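Local coordinates for protein serine-pyruvate aminotransferase (agxt) (Sulfolobus solfataricus, PDB 3ZRP) that probably catalyses amino-group transfer from L-serine to pyruvate, and perhaps from alanine to glyoxylate, as a dimeric class-V aminotransferase using pyridoxal 5'-phosphate, at residues R279-V290 and Y297-K307; P346-E357 and F369-L380. All coordinates share one frame; numbering follows the deposited sequence. Where two conformers were deposited one is given.

Interaction 1. Residues R279-V290 and Y297-K307; sequences RAGLEALGLEIV and YSNTVTGVILK
Ile289 and Val304 form a single non-hydrogen-bonded antiparallel bridge, flanked by the bonds Ile305 N to Glu288 O (2.9 Å) and Val290 N to Gly303 O (2.9 Å). Helix 279-284 runs almost parallel to strand 301-305, their axes 8° apart in direction and 10.8 Å apart at closest approach. Gly286 ends the helix in a Schellman motif, its positive phi well suited to glycine, and turns the chain back to the strand. Gly303 likewise suits its place, since a CB there would collide with Val290 CG2.

Over one face of the Tyr297 ring, Ile289 CD1 makes a CH-pi contact 4.3 Å from the centroid, 21° off the normal. Arg279 lies obliquely against the ring, with CD 3.5 Å from Tyr297 CD2 and Tyr297 CB over one face of the Arg279 guanidinium. A water joins Arg279 NH1, Ser298 O and Thr302 OG1, the last also bonded to His340. The methyls of Leu282 and Thr302 meet tip to tip (CD1 to CG2, 3.8 Å), giving the threonine an apolar as well as a polar role.

At the strand's far end, Lys307 NZ forms a salt bridge with Glu288 OE1 (2.7 Å), approaching from the anti side. CG anti to the backbone N (chi1 -168°) and an extended chain carry the Glu288 carboxylate past Ile305 CD1 to Lys307; its other oxygen, OE2, forms a salt bridge with Arg292. Glu288 binds calcium in a crystal structure of this protein, though none occupies this chain.

Strand 301-305 is an edge of its three-stranded sheet, beside strand 335-339, and helices 346-363 and 372-381 flank the contact.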
loop_
_atom_site.group_PDB
_atom_site.type_symbol
_atom_site.label_atom_id
_atom_site.label_comp_id
_atom_site.label_asym_id
_atom_site.label_seq_id
_atom_site.Cartn_x
_atom_site.Cartn_y
_atom_site.Cartn_z
ATOM N N ARG A 279 -24.674 -23.300 -4.245
ATOM C CA ARG A 279 -24.865 -24.249 -3.134
ATOM C C ARG A 279 -25.843 -25.370 -3.513
ATOM O O ARG A 279 -25.571 -26.545 -3.235
ATOM C CB ARG A 279 -25.337 -23.524 -1.868
ATOM C CG ARG A 279 -24.193 -22.776 -1.163
ATOM C CD ARG A 279 -24.540 -22.437 0.277
ATOM N NE ARG A 279 -25.658 -21.508 0.319
ATOM C CZ ARG A 279 -25.545 -20.192 0.329
ATOM N NH1 ARG A 279 -24.324 -19.613 0.332
ATOM N NH2 ARG A 279 -26.661 -19.464 0.355
ATOM N N ALA A 280 -26.949 -24.988 -4.154
ATOM C CA ALA A 280 -27.938 -25.936 -4.687
ATOM C C ALA A 280 -27.269 -26.946 -5.595
ATOM O O ALA A 280 -27.517 -28.160 -5.485
ATOM C CB ALA A 280 -29.049 -25.193 -5.430
ATOM N N GLY A 281 -26.393 -26.456 -6.473
ATOM C CA GLY A 281 -25.643 -27.321 -7.362
ATOM C C GLY A 281 -24.690 -28.260 -6.652
ATOM O O GLY A 281 -24.524 -29.408 -7.067
ATOM N N LEU A 282 -24.039 -27.775 -5.590
ATOM C CA LEU A 282 -23.100 -28.609 -4.828
ATOM C C LEU A 282 -23.821 -29.736 -4.081
ATOM O O LEU A 282 -23.339 -30.871 -4.024
ATOM C CB LEU A 282 -22.319 -27.753 -3.811
ATOM C CG LEU A 282 -21.322 -26.769 -4.439
ATOM C CD1 LEU A 282 -20.804 -25.792 -3.388
ATOM C CD2 LEU A 282 -20.177 -27.525 -5.097
ATOM N N GLU A 283 -24.951 -29.380 -3.487
ATOM C CA GLU A 283 -25.790 -30.330 -2.770
ATOM C C GLU A 283 -26.302 -31.411 -3.734
ATOM O O GLU A 283 -26.165 -32.614 -3.473
ATOM C CB GLU A 283 -26.961 -29.590 -2.110
ATOM C CG GLU A 283 -26.939 -29.571 -0.571
ATOM C CD GLU A 283 -26.157 -28.409 0.050
ATOM O OE1 GLU A 283 -26.147 -27.285 -0.503
ATOM O OE2 GLU A 283 -25.555 -28.628 1.123
ATOM N N ALA A 284 -26.866 -30.982 -4.861
ATOM C CA ALA A 284 -27.346 -31.921 -5.880
ATOM C C ALA A 284 -26.245 -32.849 -6.406
ATOM O O ALA A 284 -26.537 -33.968 -6.836
ATOM C CB ALA A 284 -28.038 -31.175 -7.018
ATOM N N LEU A 285 -24.984 -32.408 -6.334
ATOM C CA LEU A 285 -23.838 -33.266 -6.680
ATOM C C LEU A 285 -23.522 -34.248 -5.554
ATOM O O LEU A 285 -22.709 -35.174 -5.720
ATOM C CB LEU A 285 -22.592 -32.430 -7.009
ATOM C CG LEU A 285 -22.445 -31.787 -8.406
ATOM C CD1 LEU A 285 -21.264 -30.793 -8.473
ATOM C CD2 LEU A 285 -22.313 -32.808 -9.501
ATOM N N GLY A 286 -24.154 -34.031 -4.400
ATOM C CA GLY A 286 -23.856 -34.812 -3.196
ATOM C C GLY A 286 -22.561 -34.394 -2.520
ATOM O O GLY A 286 -21.949 -35.196 -1.825
ATOM N N LEU A 287 -22.151 -33.139 -2.715
ATOM C CA LEU A 287 -20.966 -32.593 -2.045
ATOM C C LEU A 287 -21.339 -31.863 -0.748
ATOM O O LEU A 287 -22.392 -31.212 -0.659
ATOM C CB LEU A 287 -20.185 -31.659 -2.984
ATOM C CG LEU A 287 -19.538 -32.290 -4.227
ATOM C CD1 LEU A 287 -19.157 -31.219 -5.266
ATOM C CD2 LEU A 287 -18.339 -33.148 -3.837
ATOM N N GLU A 288 -20.462 -31.991 0.248
ATOM C CA GLU A 288 -20.646 -31.394 1.570
ATOM C C GLU A 288 -19.953 -30.029 1.664
ATOM O O GLU A 288 -18.816 -29.877 1.232
ATOM C CB GLU A 288 -20.073 -32.328 2.639
ATOM C CG GLU A 288 -20.450 -31.976 4.079
ATOM C CD GLU A 288 -19.821 -32.921 5.110
ATOM O OE1 GLU A 288 -19.366 -34.021 4.723
ATOM O OE2 GLU A 288 -19.793 -32.565 6.310
ATOM N N ILE A 289 -20.657 -29.058 2.244
ATOM C CA ILE A 289 -20.120 -27.706 2.448
ATOM C C ILE A 289 -19.320 -27.640 3.770
ATOM O O ILE A 289 -19.676 -28.298 4.756
ATOM C CB ILE A 289 -21.266 -26.673 2.382
ATOM C CG1 ILE A 289 -21.866 -26.659 0.957
ATOM C CG2 ILE A 289 -20.791 -25.279 2.777
ATOM C CD1 ILE A 289 -23.163 -25.838 0.817
ATOM N N VAL A 290 -18.228 -26.872 3.786
ATOM C CA VAL A 290 -17.390 -26.747 4.995
ATOM C C VAL A 290 -18.161 -26.098 6.160
ATOM O O VAL A 290 -18.157 -26.631 7.280
ATOM C CB VAL A 290 -16.082 -25.972 4.713
ATOM C CG1 VAL A 290 -15.389 -25.560 6.020
ATOM C CG2 VAL A 290 -15.151 -26.830 3.895
ATOM N N TYR A 297 -23.991 -19.814 5.972
ATOM C CA TYR A 297 -23.456 -19.946 4.602
ATOM C C TYR A 297 -23.240 -18.557 3.987
ATOM O O TYR A 297 -24.205 -17.833 3.700
ATOM C CB TYR A 297 -24.418 -20.767 3.716
ATOM C CG TYR A 297 -24.517 -22.263 4.005
ATOM C CD1 TYR A 297 -23.511 -22.941 4.682
ATOM C CD2 TYR A 297 -25.613 -23.013 3.531
ATOM C CE1 TYR A 297 -23.602 -24.324 4.924
ATOM C CE2 TYR A 297 -25.718 -24.388 3.764
ATOM C CZ TYR A 297 -24.712 -25.040 4.449
ATOM O OH TYR A 297 -24.801 -26.402 4.673
ATOM N N SER A 298 -21.984 -18.143 3.841
ATOM C CA SER A 298 -21.700 -16.817 3.285
ATOM C C SER A 298 -22.048 -16.778 1.814
ATOM O O SER A 298 -21.991 -17.790 1.116
ATOM C CB SER A 298 -20.226 -16.379 3.466
ATOM O OG SER A 298 -19.379 -16.990 2.489
ATOM N N ASN A 299 -22.397 -15.586 1.371
ATOM C CA ASN A 299 -22.712 -15.333 -0.020
ATOM C C ASN A 299 -21.500 -14.899 -0.869
ATOM O O ASN A 299 -21.655 -14.517 -2.044
ATOM C CB ASN A 299 -23.904 -14.364 -0.087
ATOM C CG ASN A 299 -25.168 -14.976 0.541
ATOM O OD1 ASN A 299 -25.329 -16.211 0.563
ATOM N ND2 ASN A 299 -26.041 -14.132 1.067
ATOM N N THR A 300 -20.296 -15.017 -0.297
ATOM C CA THR A 300 -19.067 -14.679 -1.026
ATOM C C THR A 300 -18.114 -15.833 -1.183
ATOM O O THR A 300 -17.349 -15.856 -2.142
ATOM C CB THR A 300 -18.290 -13.487 -0.376
ATOM O OG1 THR A 300 -17.938 -13.831 0.979
ATOM C CG2 THR A 300 -19.170 -12.254 -0.375
ATOM N N VAL A 301 -18.128 -16.775 -0.242
ATOM C CA VAL A 301 -17.186 -17.908 -0.226
ATOM C C VAL A 301 -17.905 -19.190 0.230
ATOM O O VAL A 301 -18.636 -19.176 1.222
ATOM C CB VAL A 301 -16.009 -17.682 0.769
ATOM C CG1 VAL A 301 -15.056 -18.894 0.774
ATOM C CG2 VAL A 301 -15.234 -16.406 0.438
ATOM N N THR A 302 -17.665 -20.291 -0.470
ATOM C CA THR A 302 -18.192 -21.593 -0.082
ATOM C C THR A 302 -17.051 -22.590 -0.113
ATOM O O THR A 302 -16.346 -22.685 -1.103
ATOM C CB THR A 302 -19.313 -22.062 -1.076
ATOM O OG1 THR A 302 -20.342 -21.064 -1.129
ATOM C CG2 THR A 302 -19.927 -23.384 -0.606
ATOM N N GLY A 303 -16.868 -23.324 0.984
ATOM C CA GLY A 303 -15.835 -24.361 1.056
ATOM C C GLY A 303 -16.455 -25.691 0.650
ATOM O O GLY A 303 -17.598 -26.007 1.051
ATOM N N VAL A 304 -15.714 -26.470 -0.142
ATOM C CA VAL A 304 -16.259 -27.678 -0.765
ATOM C C VAL A 304 -15.404 -28.845 -0.314
ATOM O O VAL A 304 -14.255 -28.958 -0.706
ATOM C CB VAL A 304 -16.301 -27.576 -2.335
ATOM C CG1 VAL A 304 -16.967 -28.795 -2.956
ATOM C CG2 VAL A 304 -17.048 -26.294 -2.800
ATOM N N ILE A 305 -15.968 -29.687 0.556
ATOM C CA ILE A 305 -15.251 -30.846 1.076
ATOM C C ILE A 305 -15.100 -31.930 -0.011
ATOM O O ILE A 305 -16.066 -32.252 -0.714
ATOM C CB ILE A 305 -15.934 -31.425 2.348
ATOM C CG1 ILE A 305 -15.852 -30.410 3.505
ATOM C CG2 ILE A 305 -15.263 -32.738 2.777
ATOM C CD1 ILE A 305 -16.940 -30.564 4.552
ATOM N N LEU A 306 -13.878 -32.438 -0.142
ATOM C CA LEU A 306 -13.548 -33.565 -1.019
ATOM C C LEU A 306 -13.230 -34.820 -0.209
ATOM O O LEU A 306 -12.293 -34.835 0.596
ATOM C CB LEU A 306 -12.358 -33.223 -1.923
ATOM C CG LEU A 306 -12.615 -32.159 -2.994
ATOM C CD1 LEU A 306 -11.322 -31.765 -3.685
ATOM C CD2 LEU A 306 -13.660 -32.632 -4.000
ATOM N N LYS A 307 -14.005 -35.878 -0.448
ATOM C CA LYS A 307 -13.879 -37.138 0.287
ATOM C C LYS A 307 -12.795 -38.054 -0.281
ATOM O O LYS A 307 -12.206 -38.850 0.448
ATOM C CB LYS A 307 -15.232 -37.863 0.315
ATOM C CG LYS A 307 -16.352 -37.071 0.997
ATOM C CD LYS A 307 -16.330 -37.282 2.508
ATOM C CE LYS A 307 -16.775 -36.040 3.278
ATOM N NZ LYS A 307 -18.072 -35.460 2.829
HETATM O O HOH W 1 -21.789 -20.393 0.999
HETATM O O HOH W 2 -26.840 -27.322 3.022
HETATM O O HOH W 3 -18.359 -33.605 0.198
#

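Interaction 2. Residues P346-E357 and F369-L380; sequences PNDAIIAISVIE and FGEGVKAVEEVL
Ile353 and Val376 form the tightest apolar contact between two nearly antiparallel helices, 346-357 and 372-380, whose axes cross at 164° and come within 9.0 Å. Ile353 CG1 presses on Val376 CG2 at 3.5 Å, closer than usual for carbons. The other valine branch, CG1, lies against Ile350 and Ala349, whose small CB leaves room for it. Farther along, Leu380 sets both its methyls against Pro346 CB, CD2 at 3.7 Å. The missing side chain of Gly372 allows the backbones to come close: Ile353 CG2 rests 3.5 Å from Gly372 C, where a CB would collide with that methyl and with Glu357 OE1.

Polar contacts gather at Glu357. CG anti to the backbone N (chi1 -172°) and an extended chain carry its carboxylate to the start of helix 372-380. Gly370 N meets OE2 on the syn side at 2.6 Å, almost straight at 176°, and a water links OE1 to Val373 N. With Glu357 replaced by alanine, the Gly370 amide would probably lose its acceptor and the water one anchor, leaving the turn freer to move.

This is plain helix-helix packing away from the cofactor, with helix 264-284 against both helices. Apolar packing aligns them, while a carboxylate, probably favoured by the helix dipole, ties down the turn into the second.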
loop_
_atom_site.group_PDB
_atom_site.type_symbol
_atom_site.label_atom_id
_atom_site.label_comp_id
_atom_site.label_asym_id
_atom_site.label_seq_id
_atom_site.Cartn_x
_atom_site.Cartn_y
_atom_site.Cartn_z
ATOM N N PRO A 346 -25.166 -15.002 -12.632
ATOM C CA PRO A 346 -25.811 -16.300 -12.759
ATOM C C PRO A 346 -25.062 -17.248 -13.695
ATOM O O PRO A 346 -24.907 -18.419 -13.360
ATOM C CB PRO A 346 -27.181 -15.932 -13.325
ATOM C CG PRO A 346 -27.473 -14.667 -12.662
ATOM C CD PRO A 346 -26.161 -13.922 -12.614
ATOM N N ASN A 347 -24.577 -16.750 -14.836
ATOM C CA ASN A 347 -23.825 -17.597 -15.783
ATOM C C ASN A 347 -22.524 -18.154 -15.213
ATOM O O ASN A 347 -22.164 -19.306 -15.506
ATOM C CB ASN A 347 -23.567 -16.871 -17.116
ATOM C CG ASN A 347 -24.838 -16.722 -17.958
ATOM O OD1 ASN A 347 -25.818 -17.444 -17.757
ATOM N ND2 ASN A 347 -24.829 -15.769 -18.881
ATOM N N ASP A 348 -21.829 -17.363 -14.390
ATOM C CA ASP A 348 -20.645 -17.870 -13.691
ATOM C C ASP A 348 -20.997 -19.064 -12.789
ATOM O O ASP A 348 -20.216 -20.011 -12.695
ATOM C CB ASP A 348 -19.961 -16.772 -12.864
ATOM C CG ASP A 348 -19.446 -15.626 -13.720
ATOM O OD1 ASP A 348 -19.066 -15.866 -14.877
ATOM O OD2 ASP A 348 -19.433 -14.485 -13.236
ATOM N N ALA A 349 -22.172 -19.007 -12.149
ATOM C CA ALA A 349 -22.658 -20.113 -11.309
ATOM C C ALA A 349 -22.827 -21.408 -12.133
ATOM O O ALA A 349 -22.345 -22.479 -11.725
ATOM C CB ALA A 349 -23.946 -19.727 -10.577
ATOM N N ILE A 350 -23.471 -21.299 -13.302
ATOM C CA ILE A 350 -23.611 -22.438 -14.217
ATOM C C ILE A 350 -22.241 -23.030 -14.557
ATOM O O ILE A 350 -22.028 -24.240 -14.419
ATOM C CB ILE A 350 -24.385 -22.070 -15.516
ATOM C CG1 ILE A 350 -25.835 -21.708 -15.193
ATOM C CG2 ILE A 350 -24.372 -23.239 -16.515
ATOM C CD1 ILE A 350 -26.472 -20.757 -16.192
ATOM N N ILE A 351 -21.315 -22.171 -14.989
ATOM C CA ILE A 351 -19.978 -22.610 -15.383
ATOM C C ILE A 351 -19.229 -23.265 -14.223
ATOM O O ILE A 351 -18.633 -24.335 -14.381
ATOM C CB ILE A 351 -19.171 -21.442 -15.997
ATOM C CG1 ILE A 351 -19.797 -21.045 -17.341
ATOM C CG2 ILE A 351 -17.727 -21.822 -16.233
ATOM C CD1 ILE A 351 -19.958 -22.213 -18.316
ATOM N N ALA A 352 -19.273 -22.640 -13.050
ATOM C CA ALA A 352 -18.552 -23.194 -11.887
ATOM C C ALA A 352 -18.949 -24.656 -11.577
ATOM O O ALA A 352 -18.082 -25.530 -11.421
ATOM C CB ALA A 352 -18.752 -22.285 -10.651
ATOM N N ILE A 353 -20.243 -24.908 -11.496
ATOM C CA ILE A 353 -20.772 -26.254 -11.212
ATOM C C ILE A 353 -20.470 -27.226 -12.367
ATOM O O ILE A 353 -20.067 -28.383 -12.130
ATOM C CB ILE A 353 -22.265 -26.205 -10.845
ATOM C CG1 ILE A 353 -22.465 -25.420 -9.544
ATOM C CG2 ILE A 353 -22.879 -27.613 -10.699
ATOM C CD1 ILE A 353 -21.619 -25.945 -8.353
ATOM N N SER A 354 -20.615 -26.748 -13.606
ATOM C CA SER A 354 -20.246 -27.544 -14.776
ATOM C C SER A 354 -18.801 -27.998 -14.669
ATOM O O SER A 354 -18.497 -29.184 -14.829
ATOM C CB SER A 354 -20.443 -26.752 -16.067
ATOM O OG SER A 354 -20.034 -27.521 -17.181
ATOM N N VAL A 355 -17.915 -27.046 -14.388
ATOM C CA VAL A 355 -16.475 -27.316 -14.283
ATOM C C VAL A 355 -16.189 -28.232 -13.102
ATOM O O VAL A 355 -15.354 -29.137 -13.194
ATOM C CB VAL A 355 -15.650 -26.002 -14.197
ATOM C CG1 VAL A 355 -14.187 -26.274 -13.973
ATOM C CG2 VAL A 355 -15.816 -25.200 -15.477
ATOM N N ILE A 356 -16.882 -28.006 -11.990
ATOM C CA ILE A 356 -16.689 -28.871 -10.828
ATOM C C ILE A 356 -17.087 -30.323 -11.169
ATOM O O ILE A 356 -16.346 -31.268 -10.858
ATOM C CB ILE A 356 -17.384 -28.317 -9.572
ATOM C CG1 ILE A 356 -16.588 -27.106 -9.048
ATOM C CG2 ILE A 356 -17.459 -29.388 -8.478
ATOM C CD1 ILE A 356 -17.408 -26.142 -8.209
ATOM N N GLU A 357 -18.230 -30.482 -11.831
ATOM C CA GLU A 357 -18.701 -31.817 -12.216
ATOM C C GLU A 357 -17.677 -32.571 -13.070
ATOM O O GLU A 357 -17.271 -33.679 -12.708
ATOM C CB GLU A 357 -20.074 -31.756 -12.892
ATOM C CG GLU A 357 -20.690 -33.127 -13.126
ATOM C CD GLU A 357 -22.187 -33.088 -13.344
ATOM O OE1 GLU A 357 -22.873 -32.172 -12.837
ATOM O OE2 GLU A 357 -22.690 -34.003 -14.026
ATOM N N PHE A 369 -23.671 -37.473 -11.083
ATOM C CA PHE A 369 -23.565 -36.884 -12.430
ATOM C C PHE A 369 -24.904 -36.432 -13.000
ATOM O O PHE A 369 -25.946 -37.037 -12.731
ATOM C CB PHE A 369 -22.898 -37.838 -13.424
ATOM C CG PHE A 369 -21.736 -38.599 -12.862
ATOM C CD1 PHE A 369 -20.545 -37.959 -12.529
ATOM C CD2 PHE A 369 -21.822 -39.978 -12.691
ATOM C CE1 PHE A 369 -19.458 -38.686 -12.029
ATOM C CE2 PHE A 369 -20.748 -40.710 -12.174
ATOM C CZ PHE A 369 -19.566 -40.062 -11.845
ATOM N N GLY A 370 -24.866 -35.360 -13.787
ATOM C CA GLY A 370 -26.034 -34.869 -14.507
ATOM C C GLY A 370 -27.061 -34.150 -13.674
ATOM O O GLY A 370 -28.176 -33.893 -14.145
ATOM N N GLU A 371 -26.689 -33.796 -12.443
ATOM C CA GLU A 371 -27.637 -33.183 -11.503
ATOM C C GLU A 371 -27.246 -31.760 -11.096
ATOM O O GLU A 371 -28.115 -30.929 -10.808
ATOM C CB GLU A 371 -27.812 -34.061 -10.257
ATOM C CG GLU A 371 -28.201 -35.510 -10.549
ATOM C CD GLU A 371 -29.632 -35.684 -11.038
ATOM O OE1 GLU A 371 -30.454 -34.750 -10.914
ATOM O OE2 GLU A 371 -29.941 -36.785 -11.544
ATOM N N GLY A 372 -25.941 -31.488 -11.086
ATOM C CA GLY A 372 -25.424 -30.163 -10.720
ATOM C C GLY A 372 -26.060 -28.969 -11.424
ATOM O O GLY A 372 -26.669 -28.105 -10.782
ATOM N N VAL A 373 -25.929 -28.918 -12.752
ATOM C CA VAL A 373 -26.355 -27.738 -13.521
ATOM C C VAL A 373 -27.859 -27.472 -13.470
ATOM O O VAL A 373 -28.283 -26.316 -13.339
ATOM C CB VAL A 373 -25.838 -27.780 -14.987
ATOM C CG1 VAL A 373 -26.162 -26.484 -15.709
ATOM C CG2 VAL A 373 -24.335 -28.025 -15.018
ATOM N N LYS A 374 -28.673 -28.527 -13.566
ATOM C CA LYS A 374 -30.128 -28.349 -13.441
ATOM C C LYS A 374 -30.521 -27.744 -12.092
ATOM O O LYS A 374 -31.373 -26.844 -12.033
ATOM C CB LYS A 374 -30.930 -29.636 -13.740
ATOM C CG LYS A 374 -30.274 -30.964 -13.352
ATOM C CD LYS A 374 -31.113 -32.175 -13.804
ATOM C CE LYS A 374 -31.020 -32.437 -15.312
ATOM N NZ LYS A 374 -32.055 -33.397 -15.780
ATOM N N ALA A 375 -29.879 -28.211 -11.024
ATOM C CA ALA A 375 -30.102 -27.642 -9.690
ATOM C C ALA A 375 -29.820 -26.135 -9.687
ATOM O O ALA A 375 -30.628 -25.346 -9.180
ATOM C CB ALA A 375 -29.244 -28.360 -8.651
ATOM N N VAL A 376 -28.684 -25.750 -10.270
ATOM C CA VAL A 376 -28.326 -24.332 -10.461
ATOM C C VAL A 376 -29.379 -23.600 -11.296
ATOM O O VAL A 376 -29.869 -22.540 -10.898
ATOM C CB VAL A 376 -26.910 -24.184 -11.144
ATOM C CG1 VAL A 376 -26.554 -22.719 -11.365
ATOM C CG2 VAL A 376 -25.820 -24.871 -10.328
ATOM N N GLU A 377 -29.712 -24.161 -12.459
ATOM C CA GLU A 377 -30.709 -23.552 -13.354
ATOM C C GLU A 377 -32.032 -23.362 -12.629
ATOM O O GLU A 377 -32.673 -22.312 -12.765
ATOM C CB GLU A 377 -30.937 -24.405 -14.611
ATOM C CG GLU A 377 -29.714 -24.669 -15.484
ATOM C CD GLU A 377 -29.721 -23.879 -16.781
ATOM O OE1 GLU A 377 -30.376 -22.806 -16.841
ATOM O OE2 GLU A 377 -29.073 -24.349 -17.746
ATOM N N GLU A 378 -32.422 -24.355 -11.824
ATOM C CA GLU A 378 -33.681 -24.274 -11.082
ATOM C C GLU A 378 -33.737 -23.048 -10.187
ATOM O O GLU A 378 -34.743 -22.333 -10.186
ATOM C CB GLU A 378 -33.915 -25.537 -10.247
ATOM C CG GLU A 378 -35.331 -26.071 -10.384
ATOM C CD GLU A 378 -35.806 -26.836 -9.159
ATOM O OE1 GLU A 378 -35.108 -27.776 -8.717
ATOM O OE2 GLU A 378 -36.880 -26.473 -8.637
ATOM N N VAL A 379 -32.662 -22.796 -9.430
ATOM C CA VAL A 379 -32.617 -21.621 -8.546
ATOM C C VAL A 379 -32.687 -20.313 -9.339
ATOM O O VAL A 379 -33.434 -19.400 -8.977
ATOM C CB VAL A 379 -31.361 -21.602 -7.618
ATOM C CG1 VAL A 379 -31.303 -20.301 -6.816
ATOM C CG2 VAL A 379 -31.356 -22.819 -6.692
ATOM N N LEU A 380 -31.907 -20.232 -10.418
ATOM C CA LEU A 380 -31.881 -19.032 -11.252
ATOM C C LEU A 380 -33.221 -18.828 -11.952
ATOM O O LEU A 380 -33.657 -17.688 -12.136
ATOM C CB LEU A 380 -30.721 -19.091 -12.263
ATOM C CG LEU A 380 -29.305 -19.232 -11.679
ATOM C CD1 LEU A 380 -28.321 -19.496 -12.797
ATOM C CD2 LEU A 380 -28.900 -18.009 -10.832
HETATM O O HOH W 4 -25.117 -31.164 -14.140
#

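Overall arrangement
Interaction 1 closes before interaction 2 opens along the chain, and their centres lie 12 Å apart on the same side of the protein's centre. They meet through helix 264-284: its Ala280 packs on Val379 and its Ala284 on Ala375, with Ala284 CB 3.5 Å from Ala375 CB, the alanines being small enough to permit close helix packing. Leu282 touches Ile353, and Leu285 touches Glu357. Helices 264-284 and 346-363 pack on the small antiparallel sheet of strands 301-305, 335-339 and 326-327, and helix 372-381 lies against both of them on the outer side, as in the C-terminal domain of related aminotransferases. Only interaction 1 approaches the cofactor: the Ser298 side chain is about 10 Å from pyridoxal 5'-phosphate.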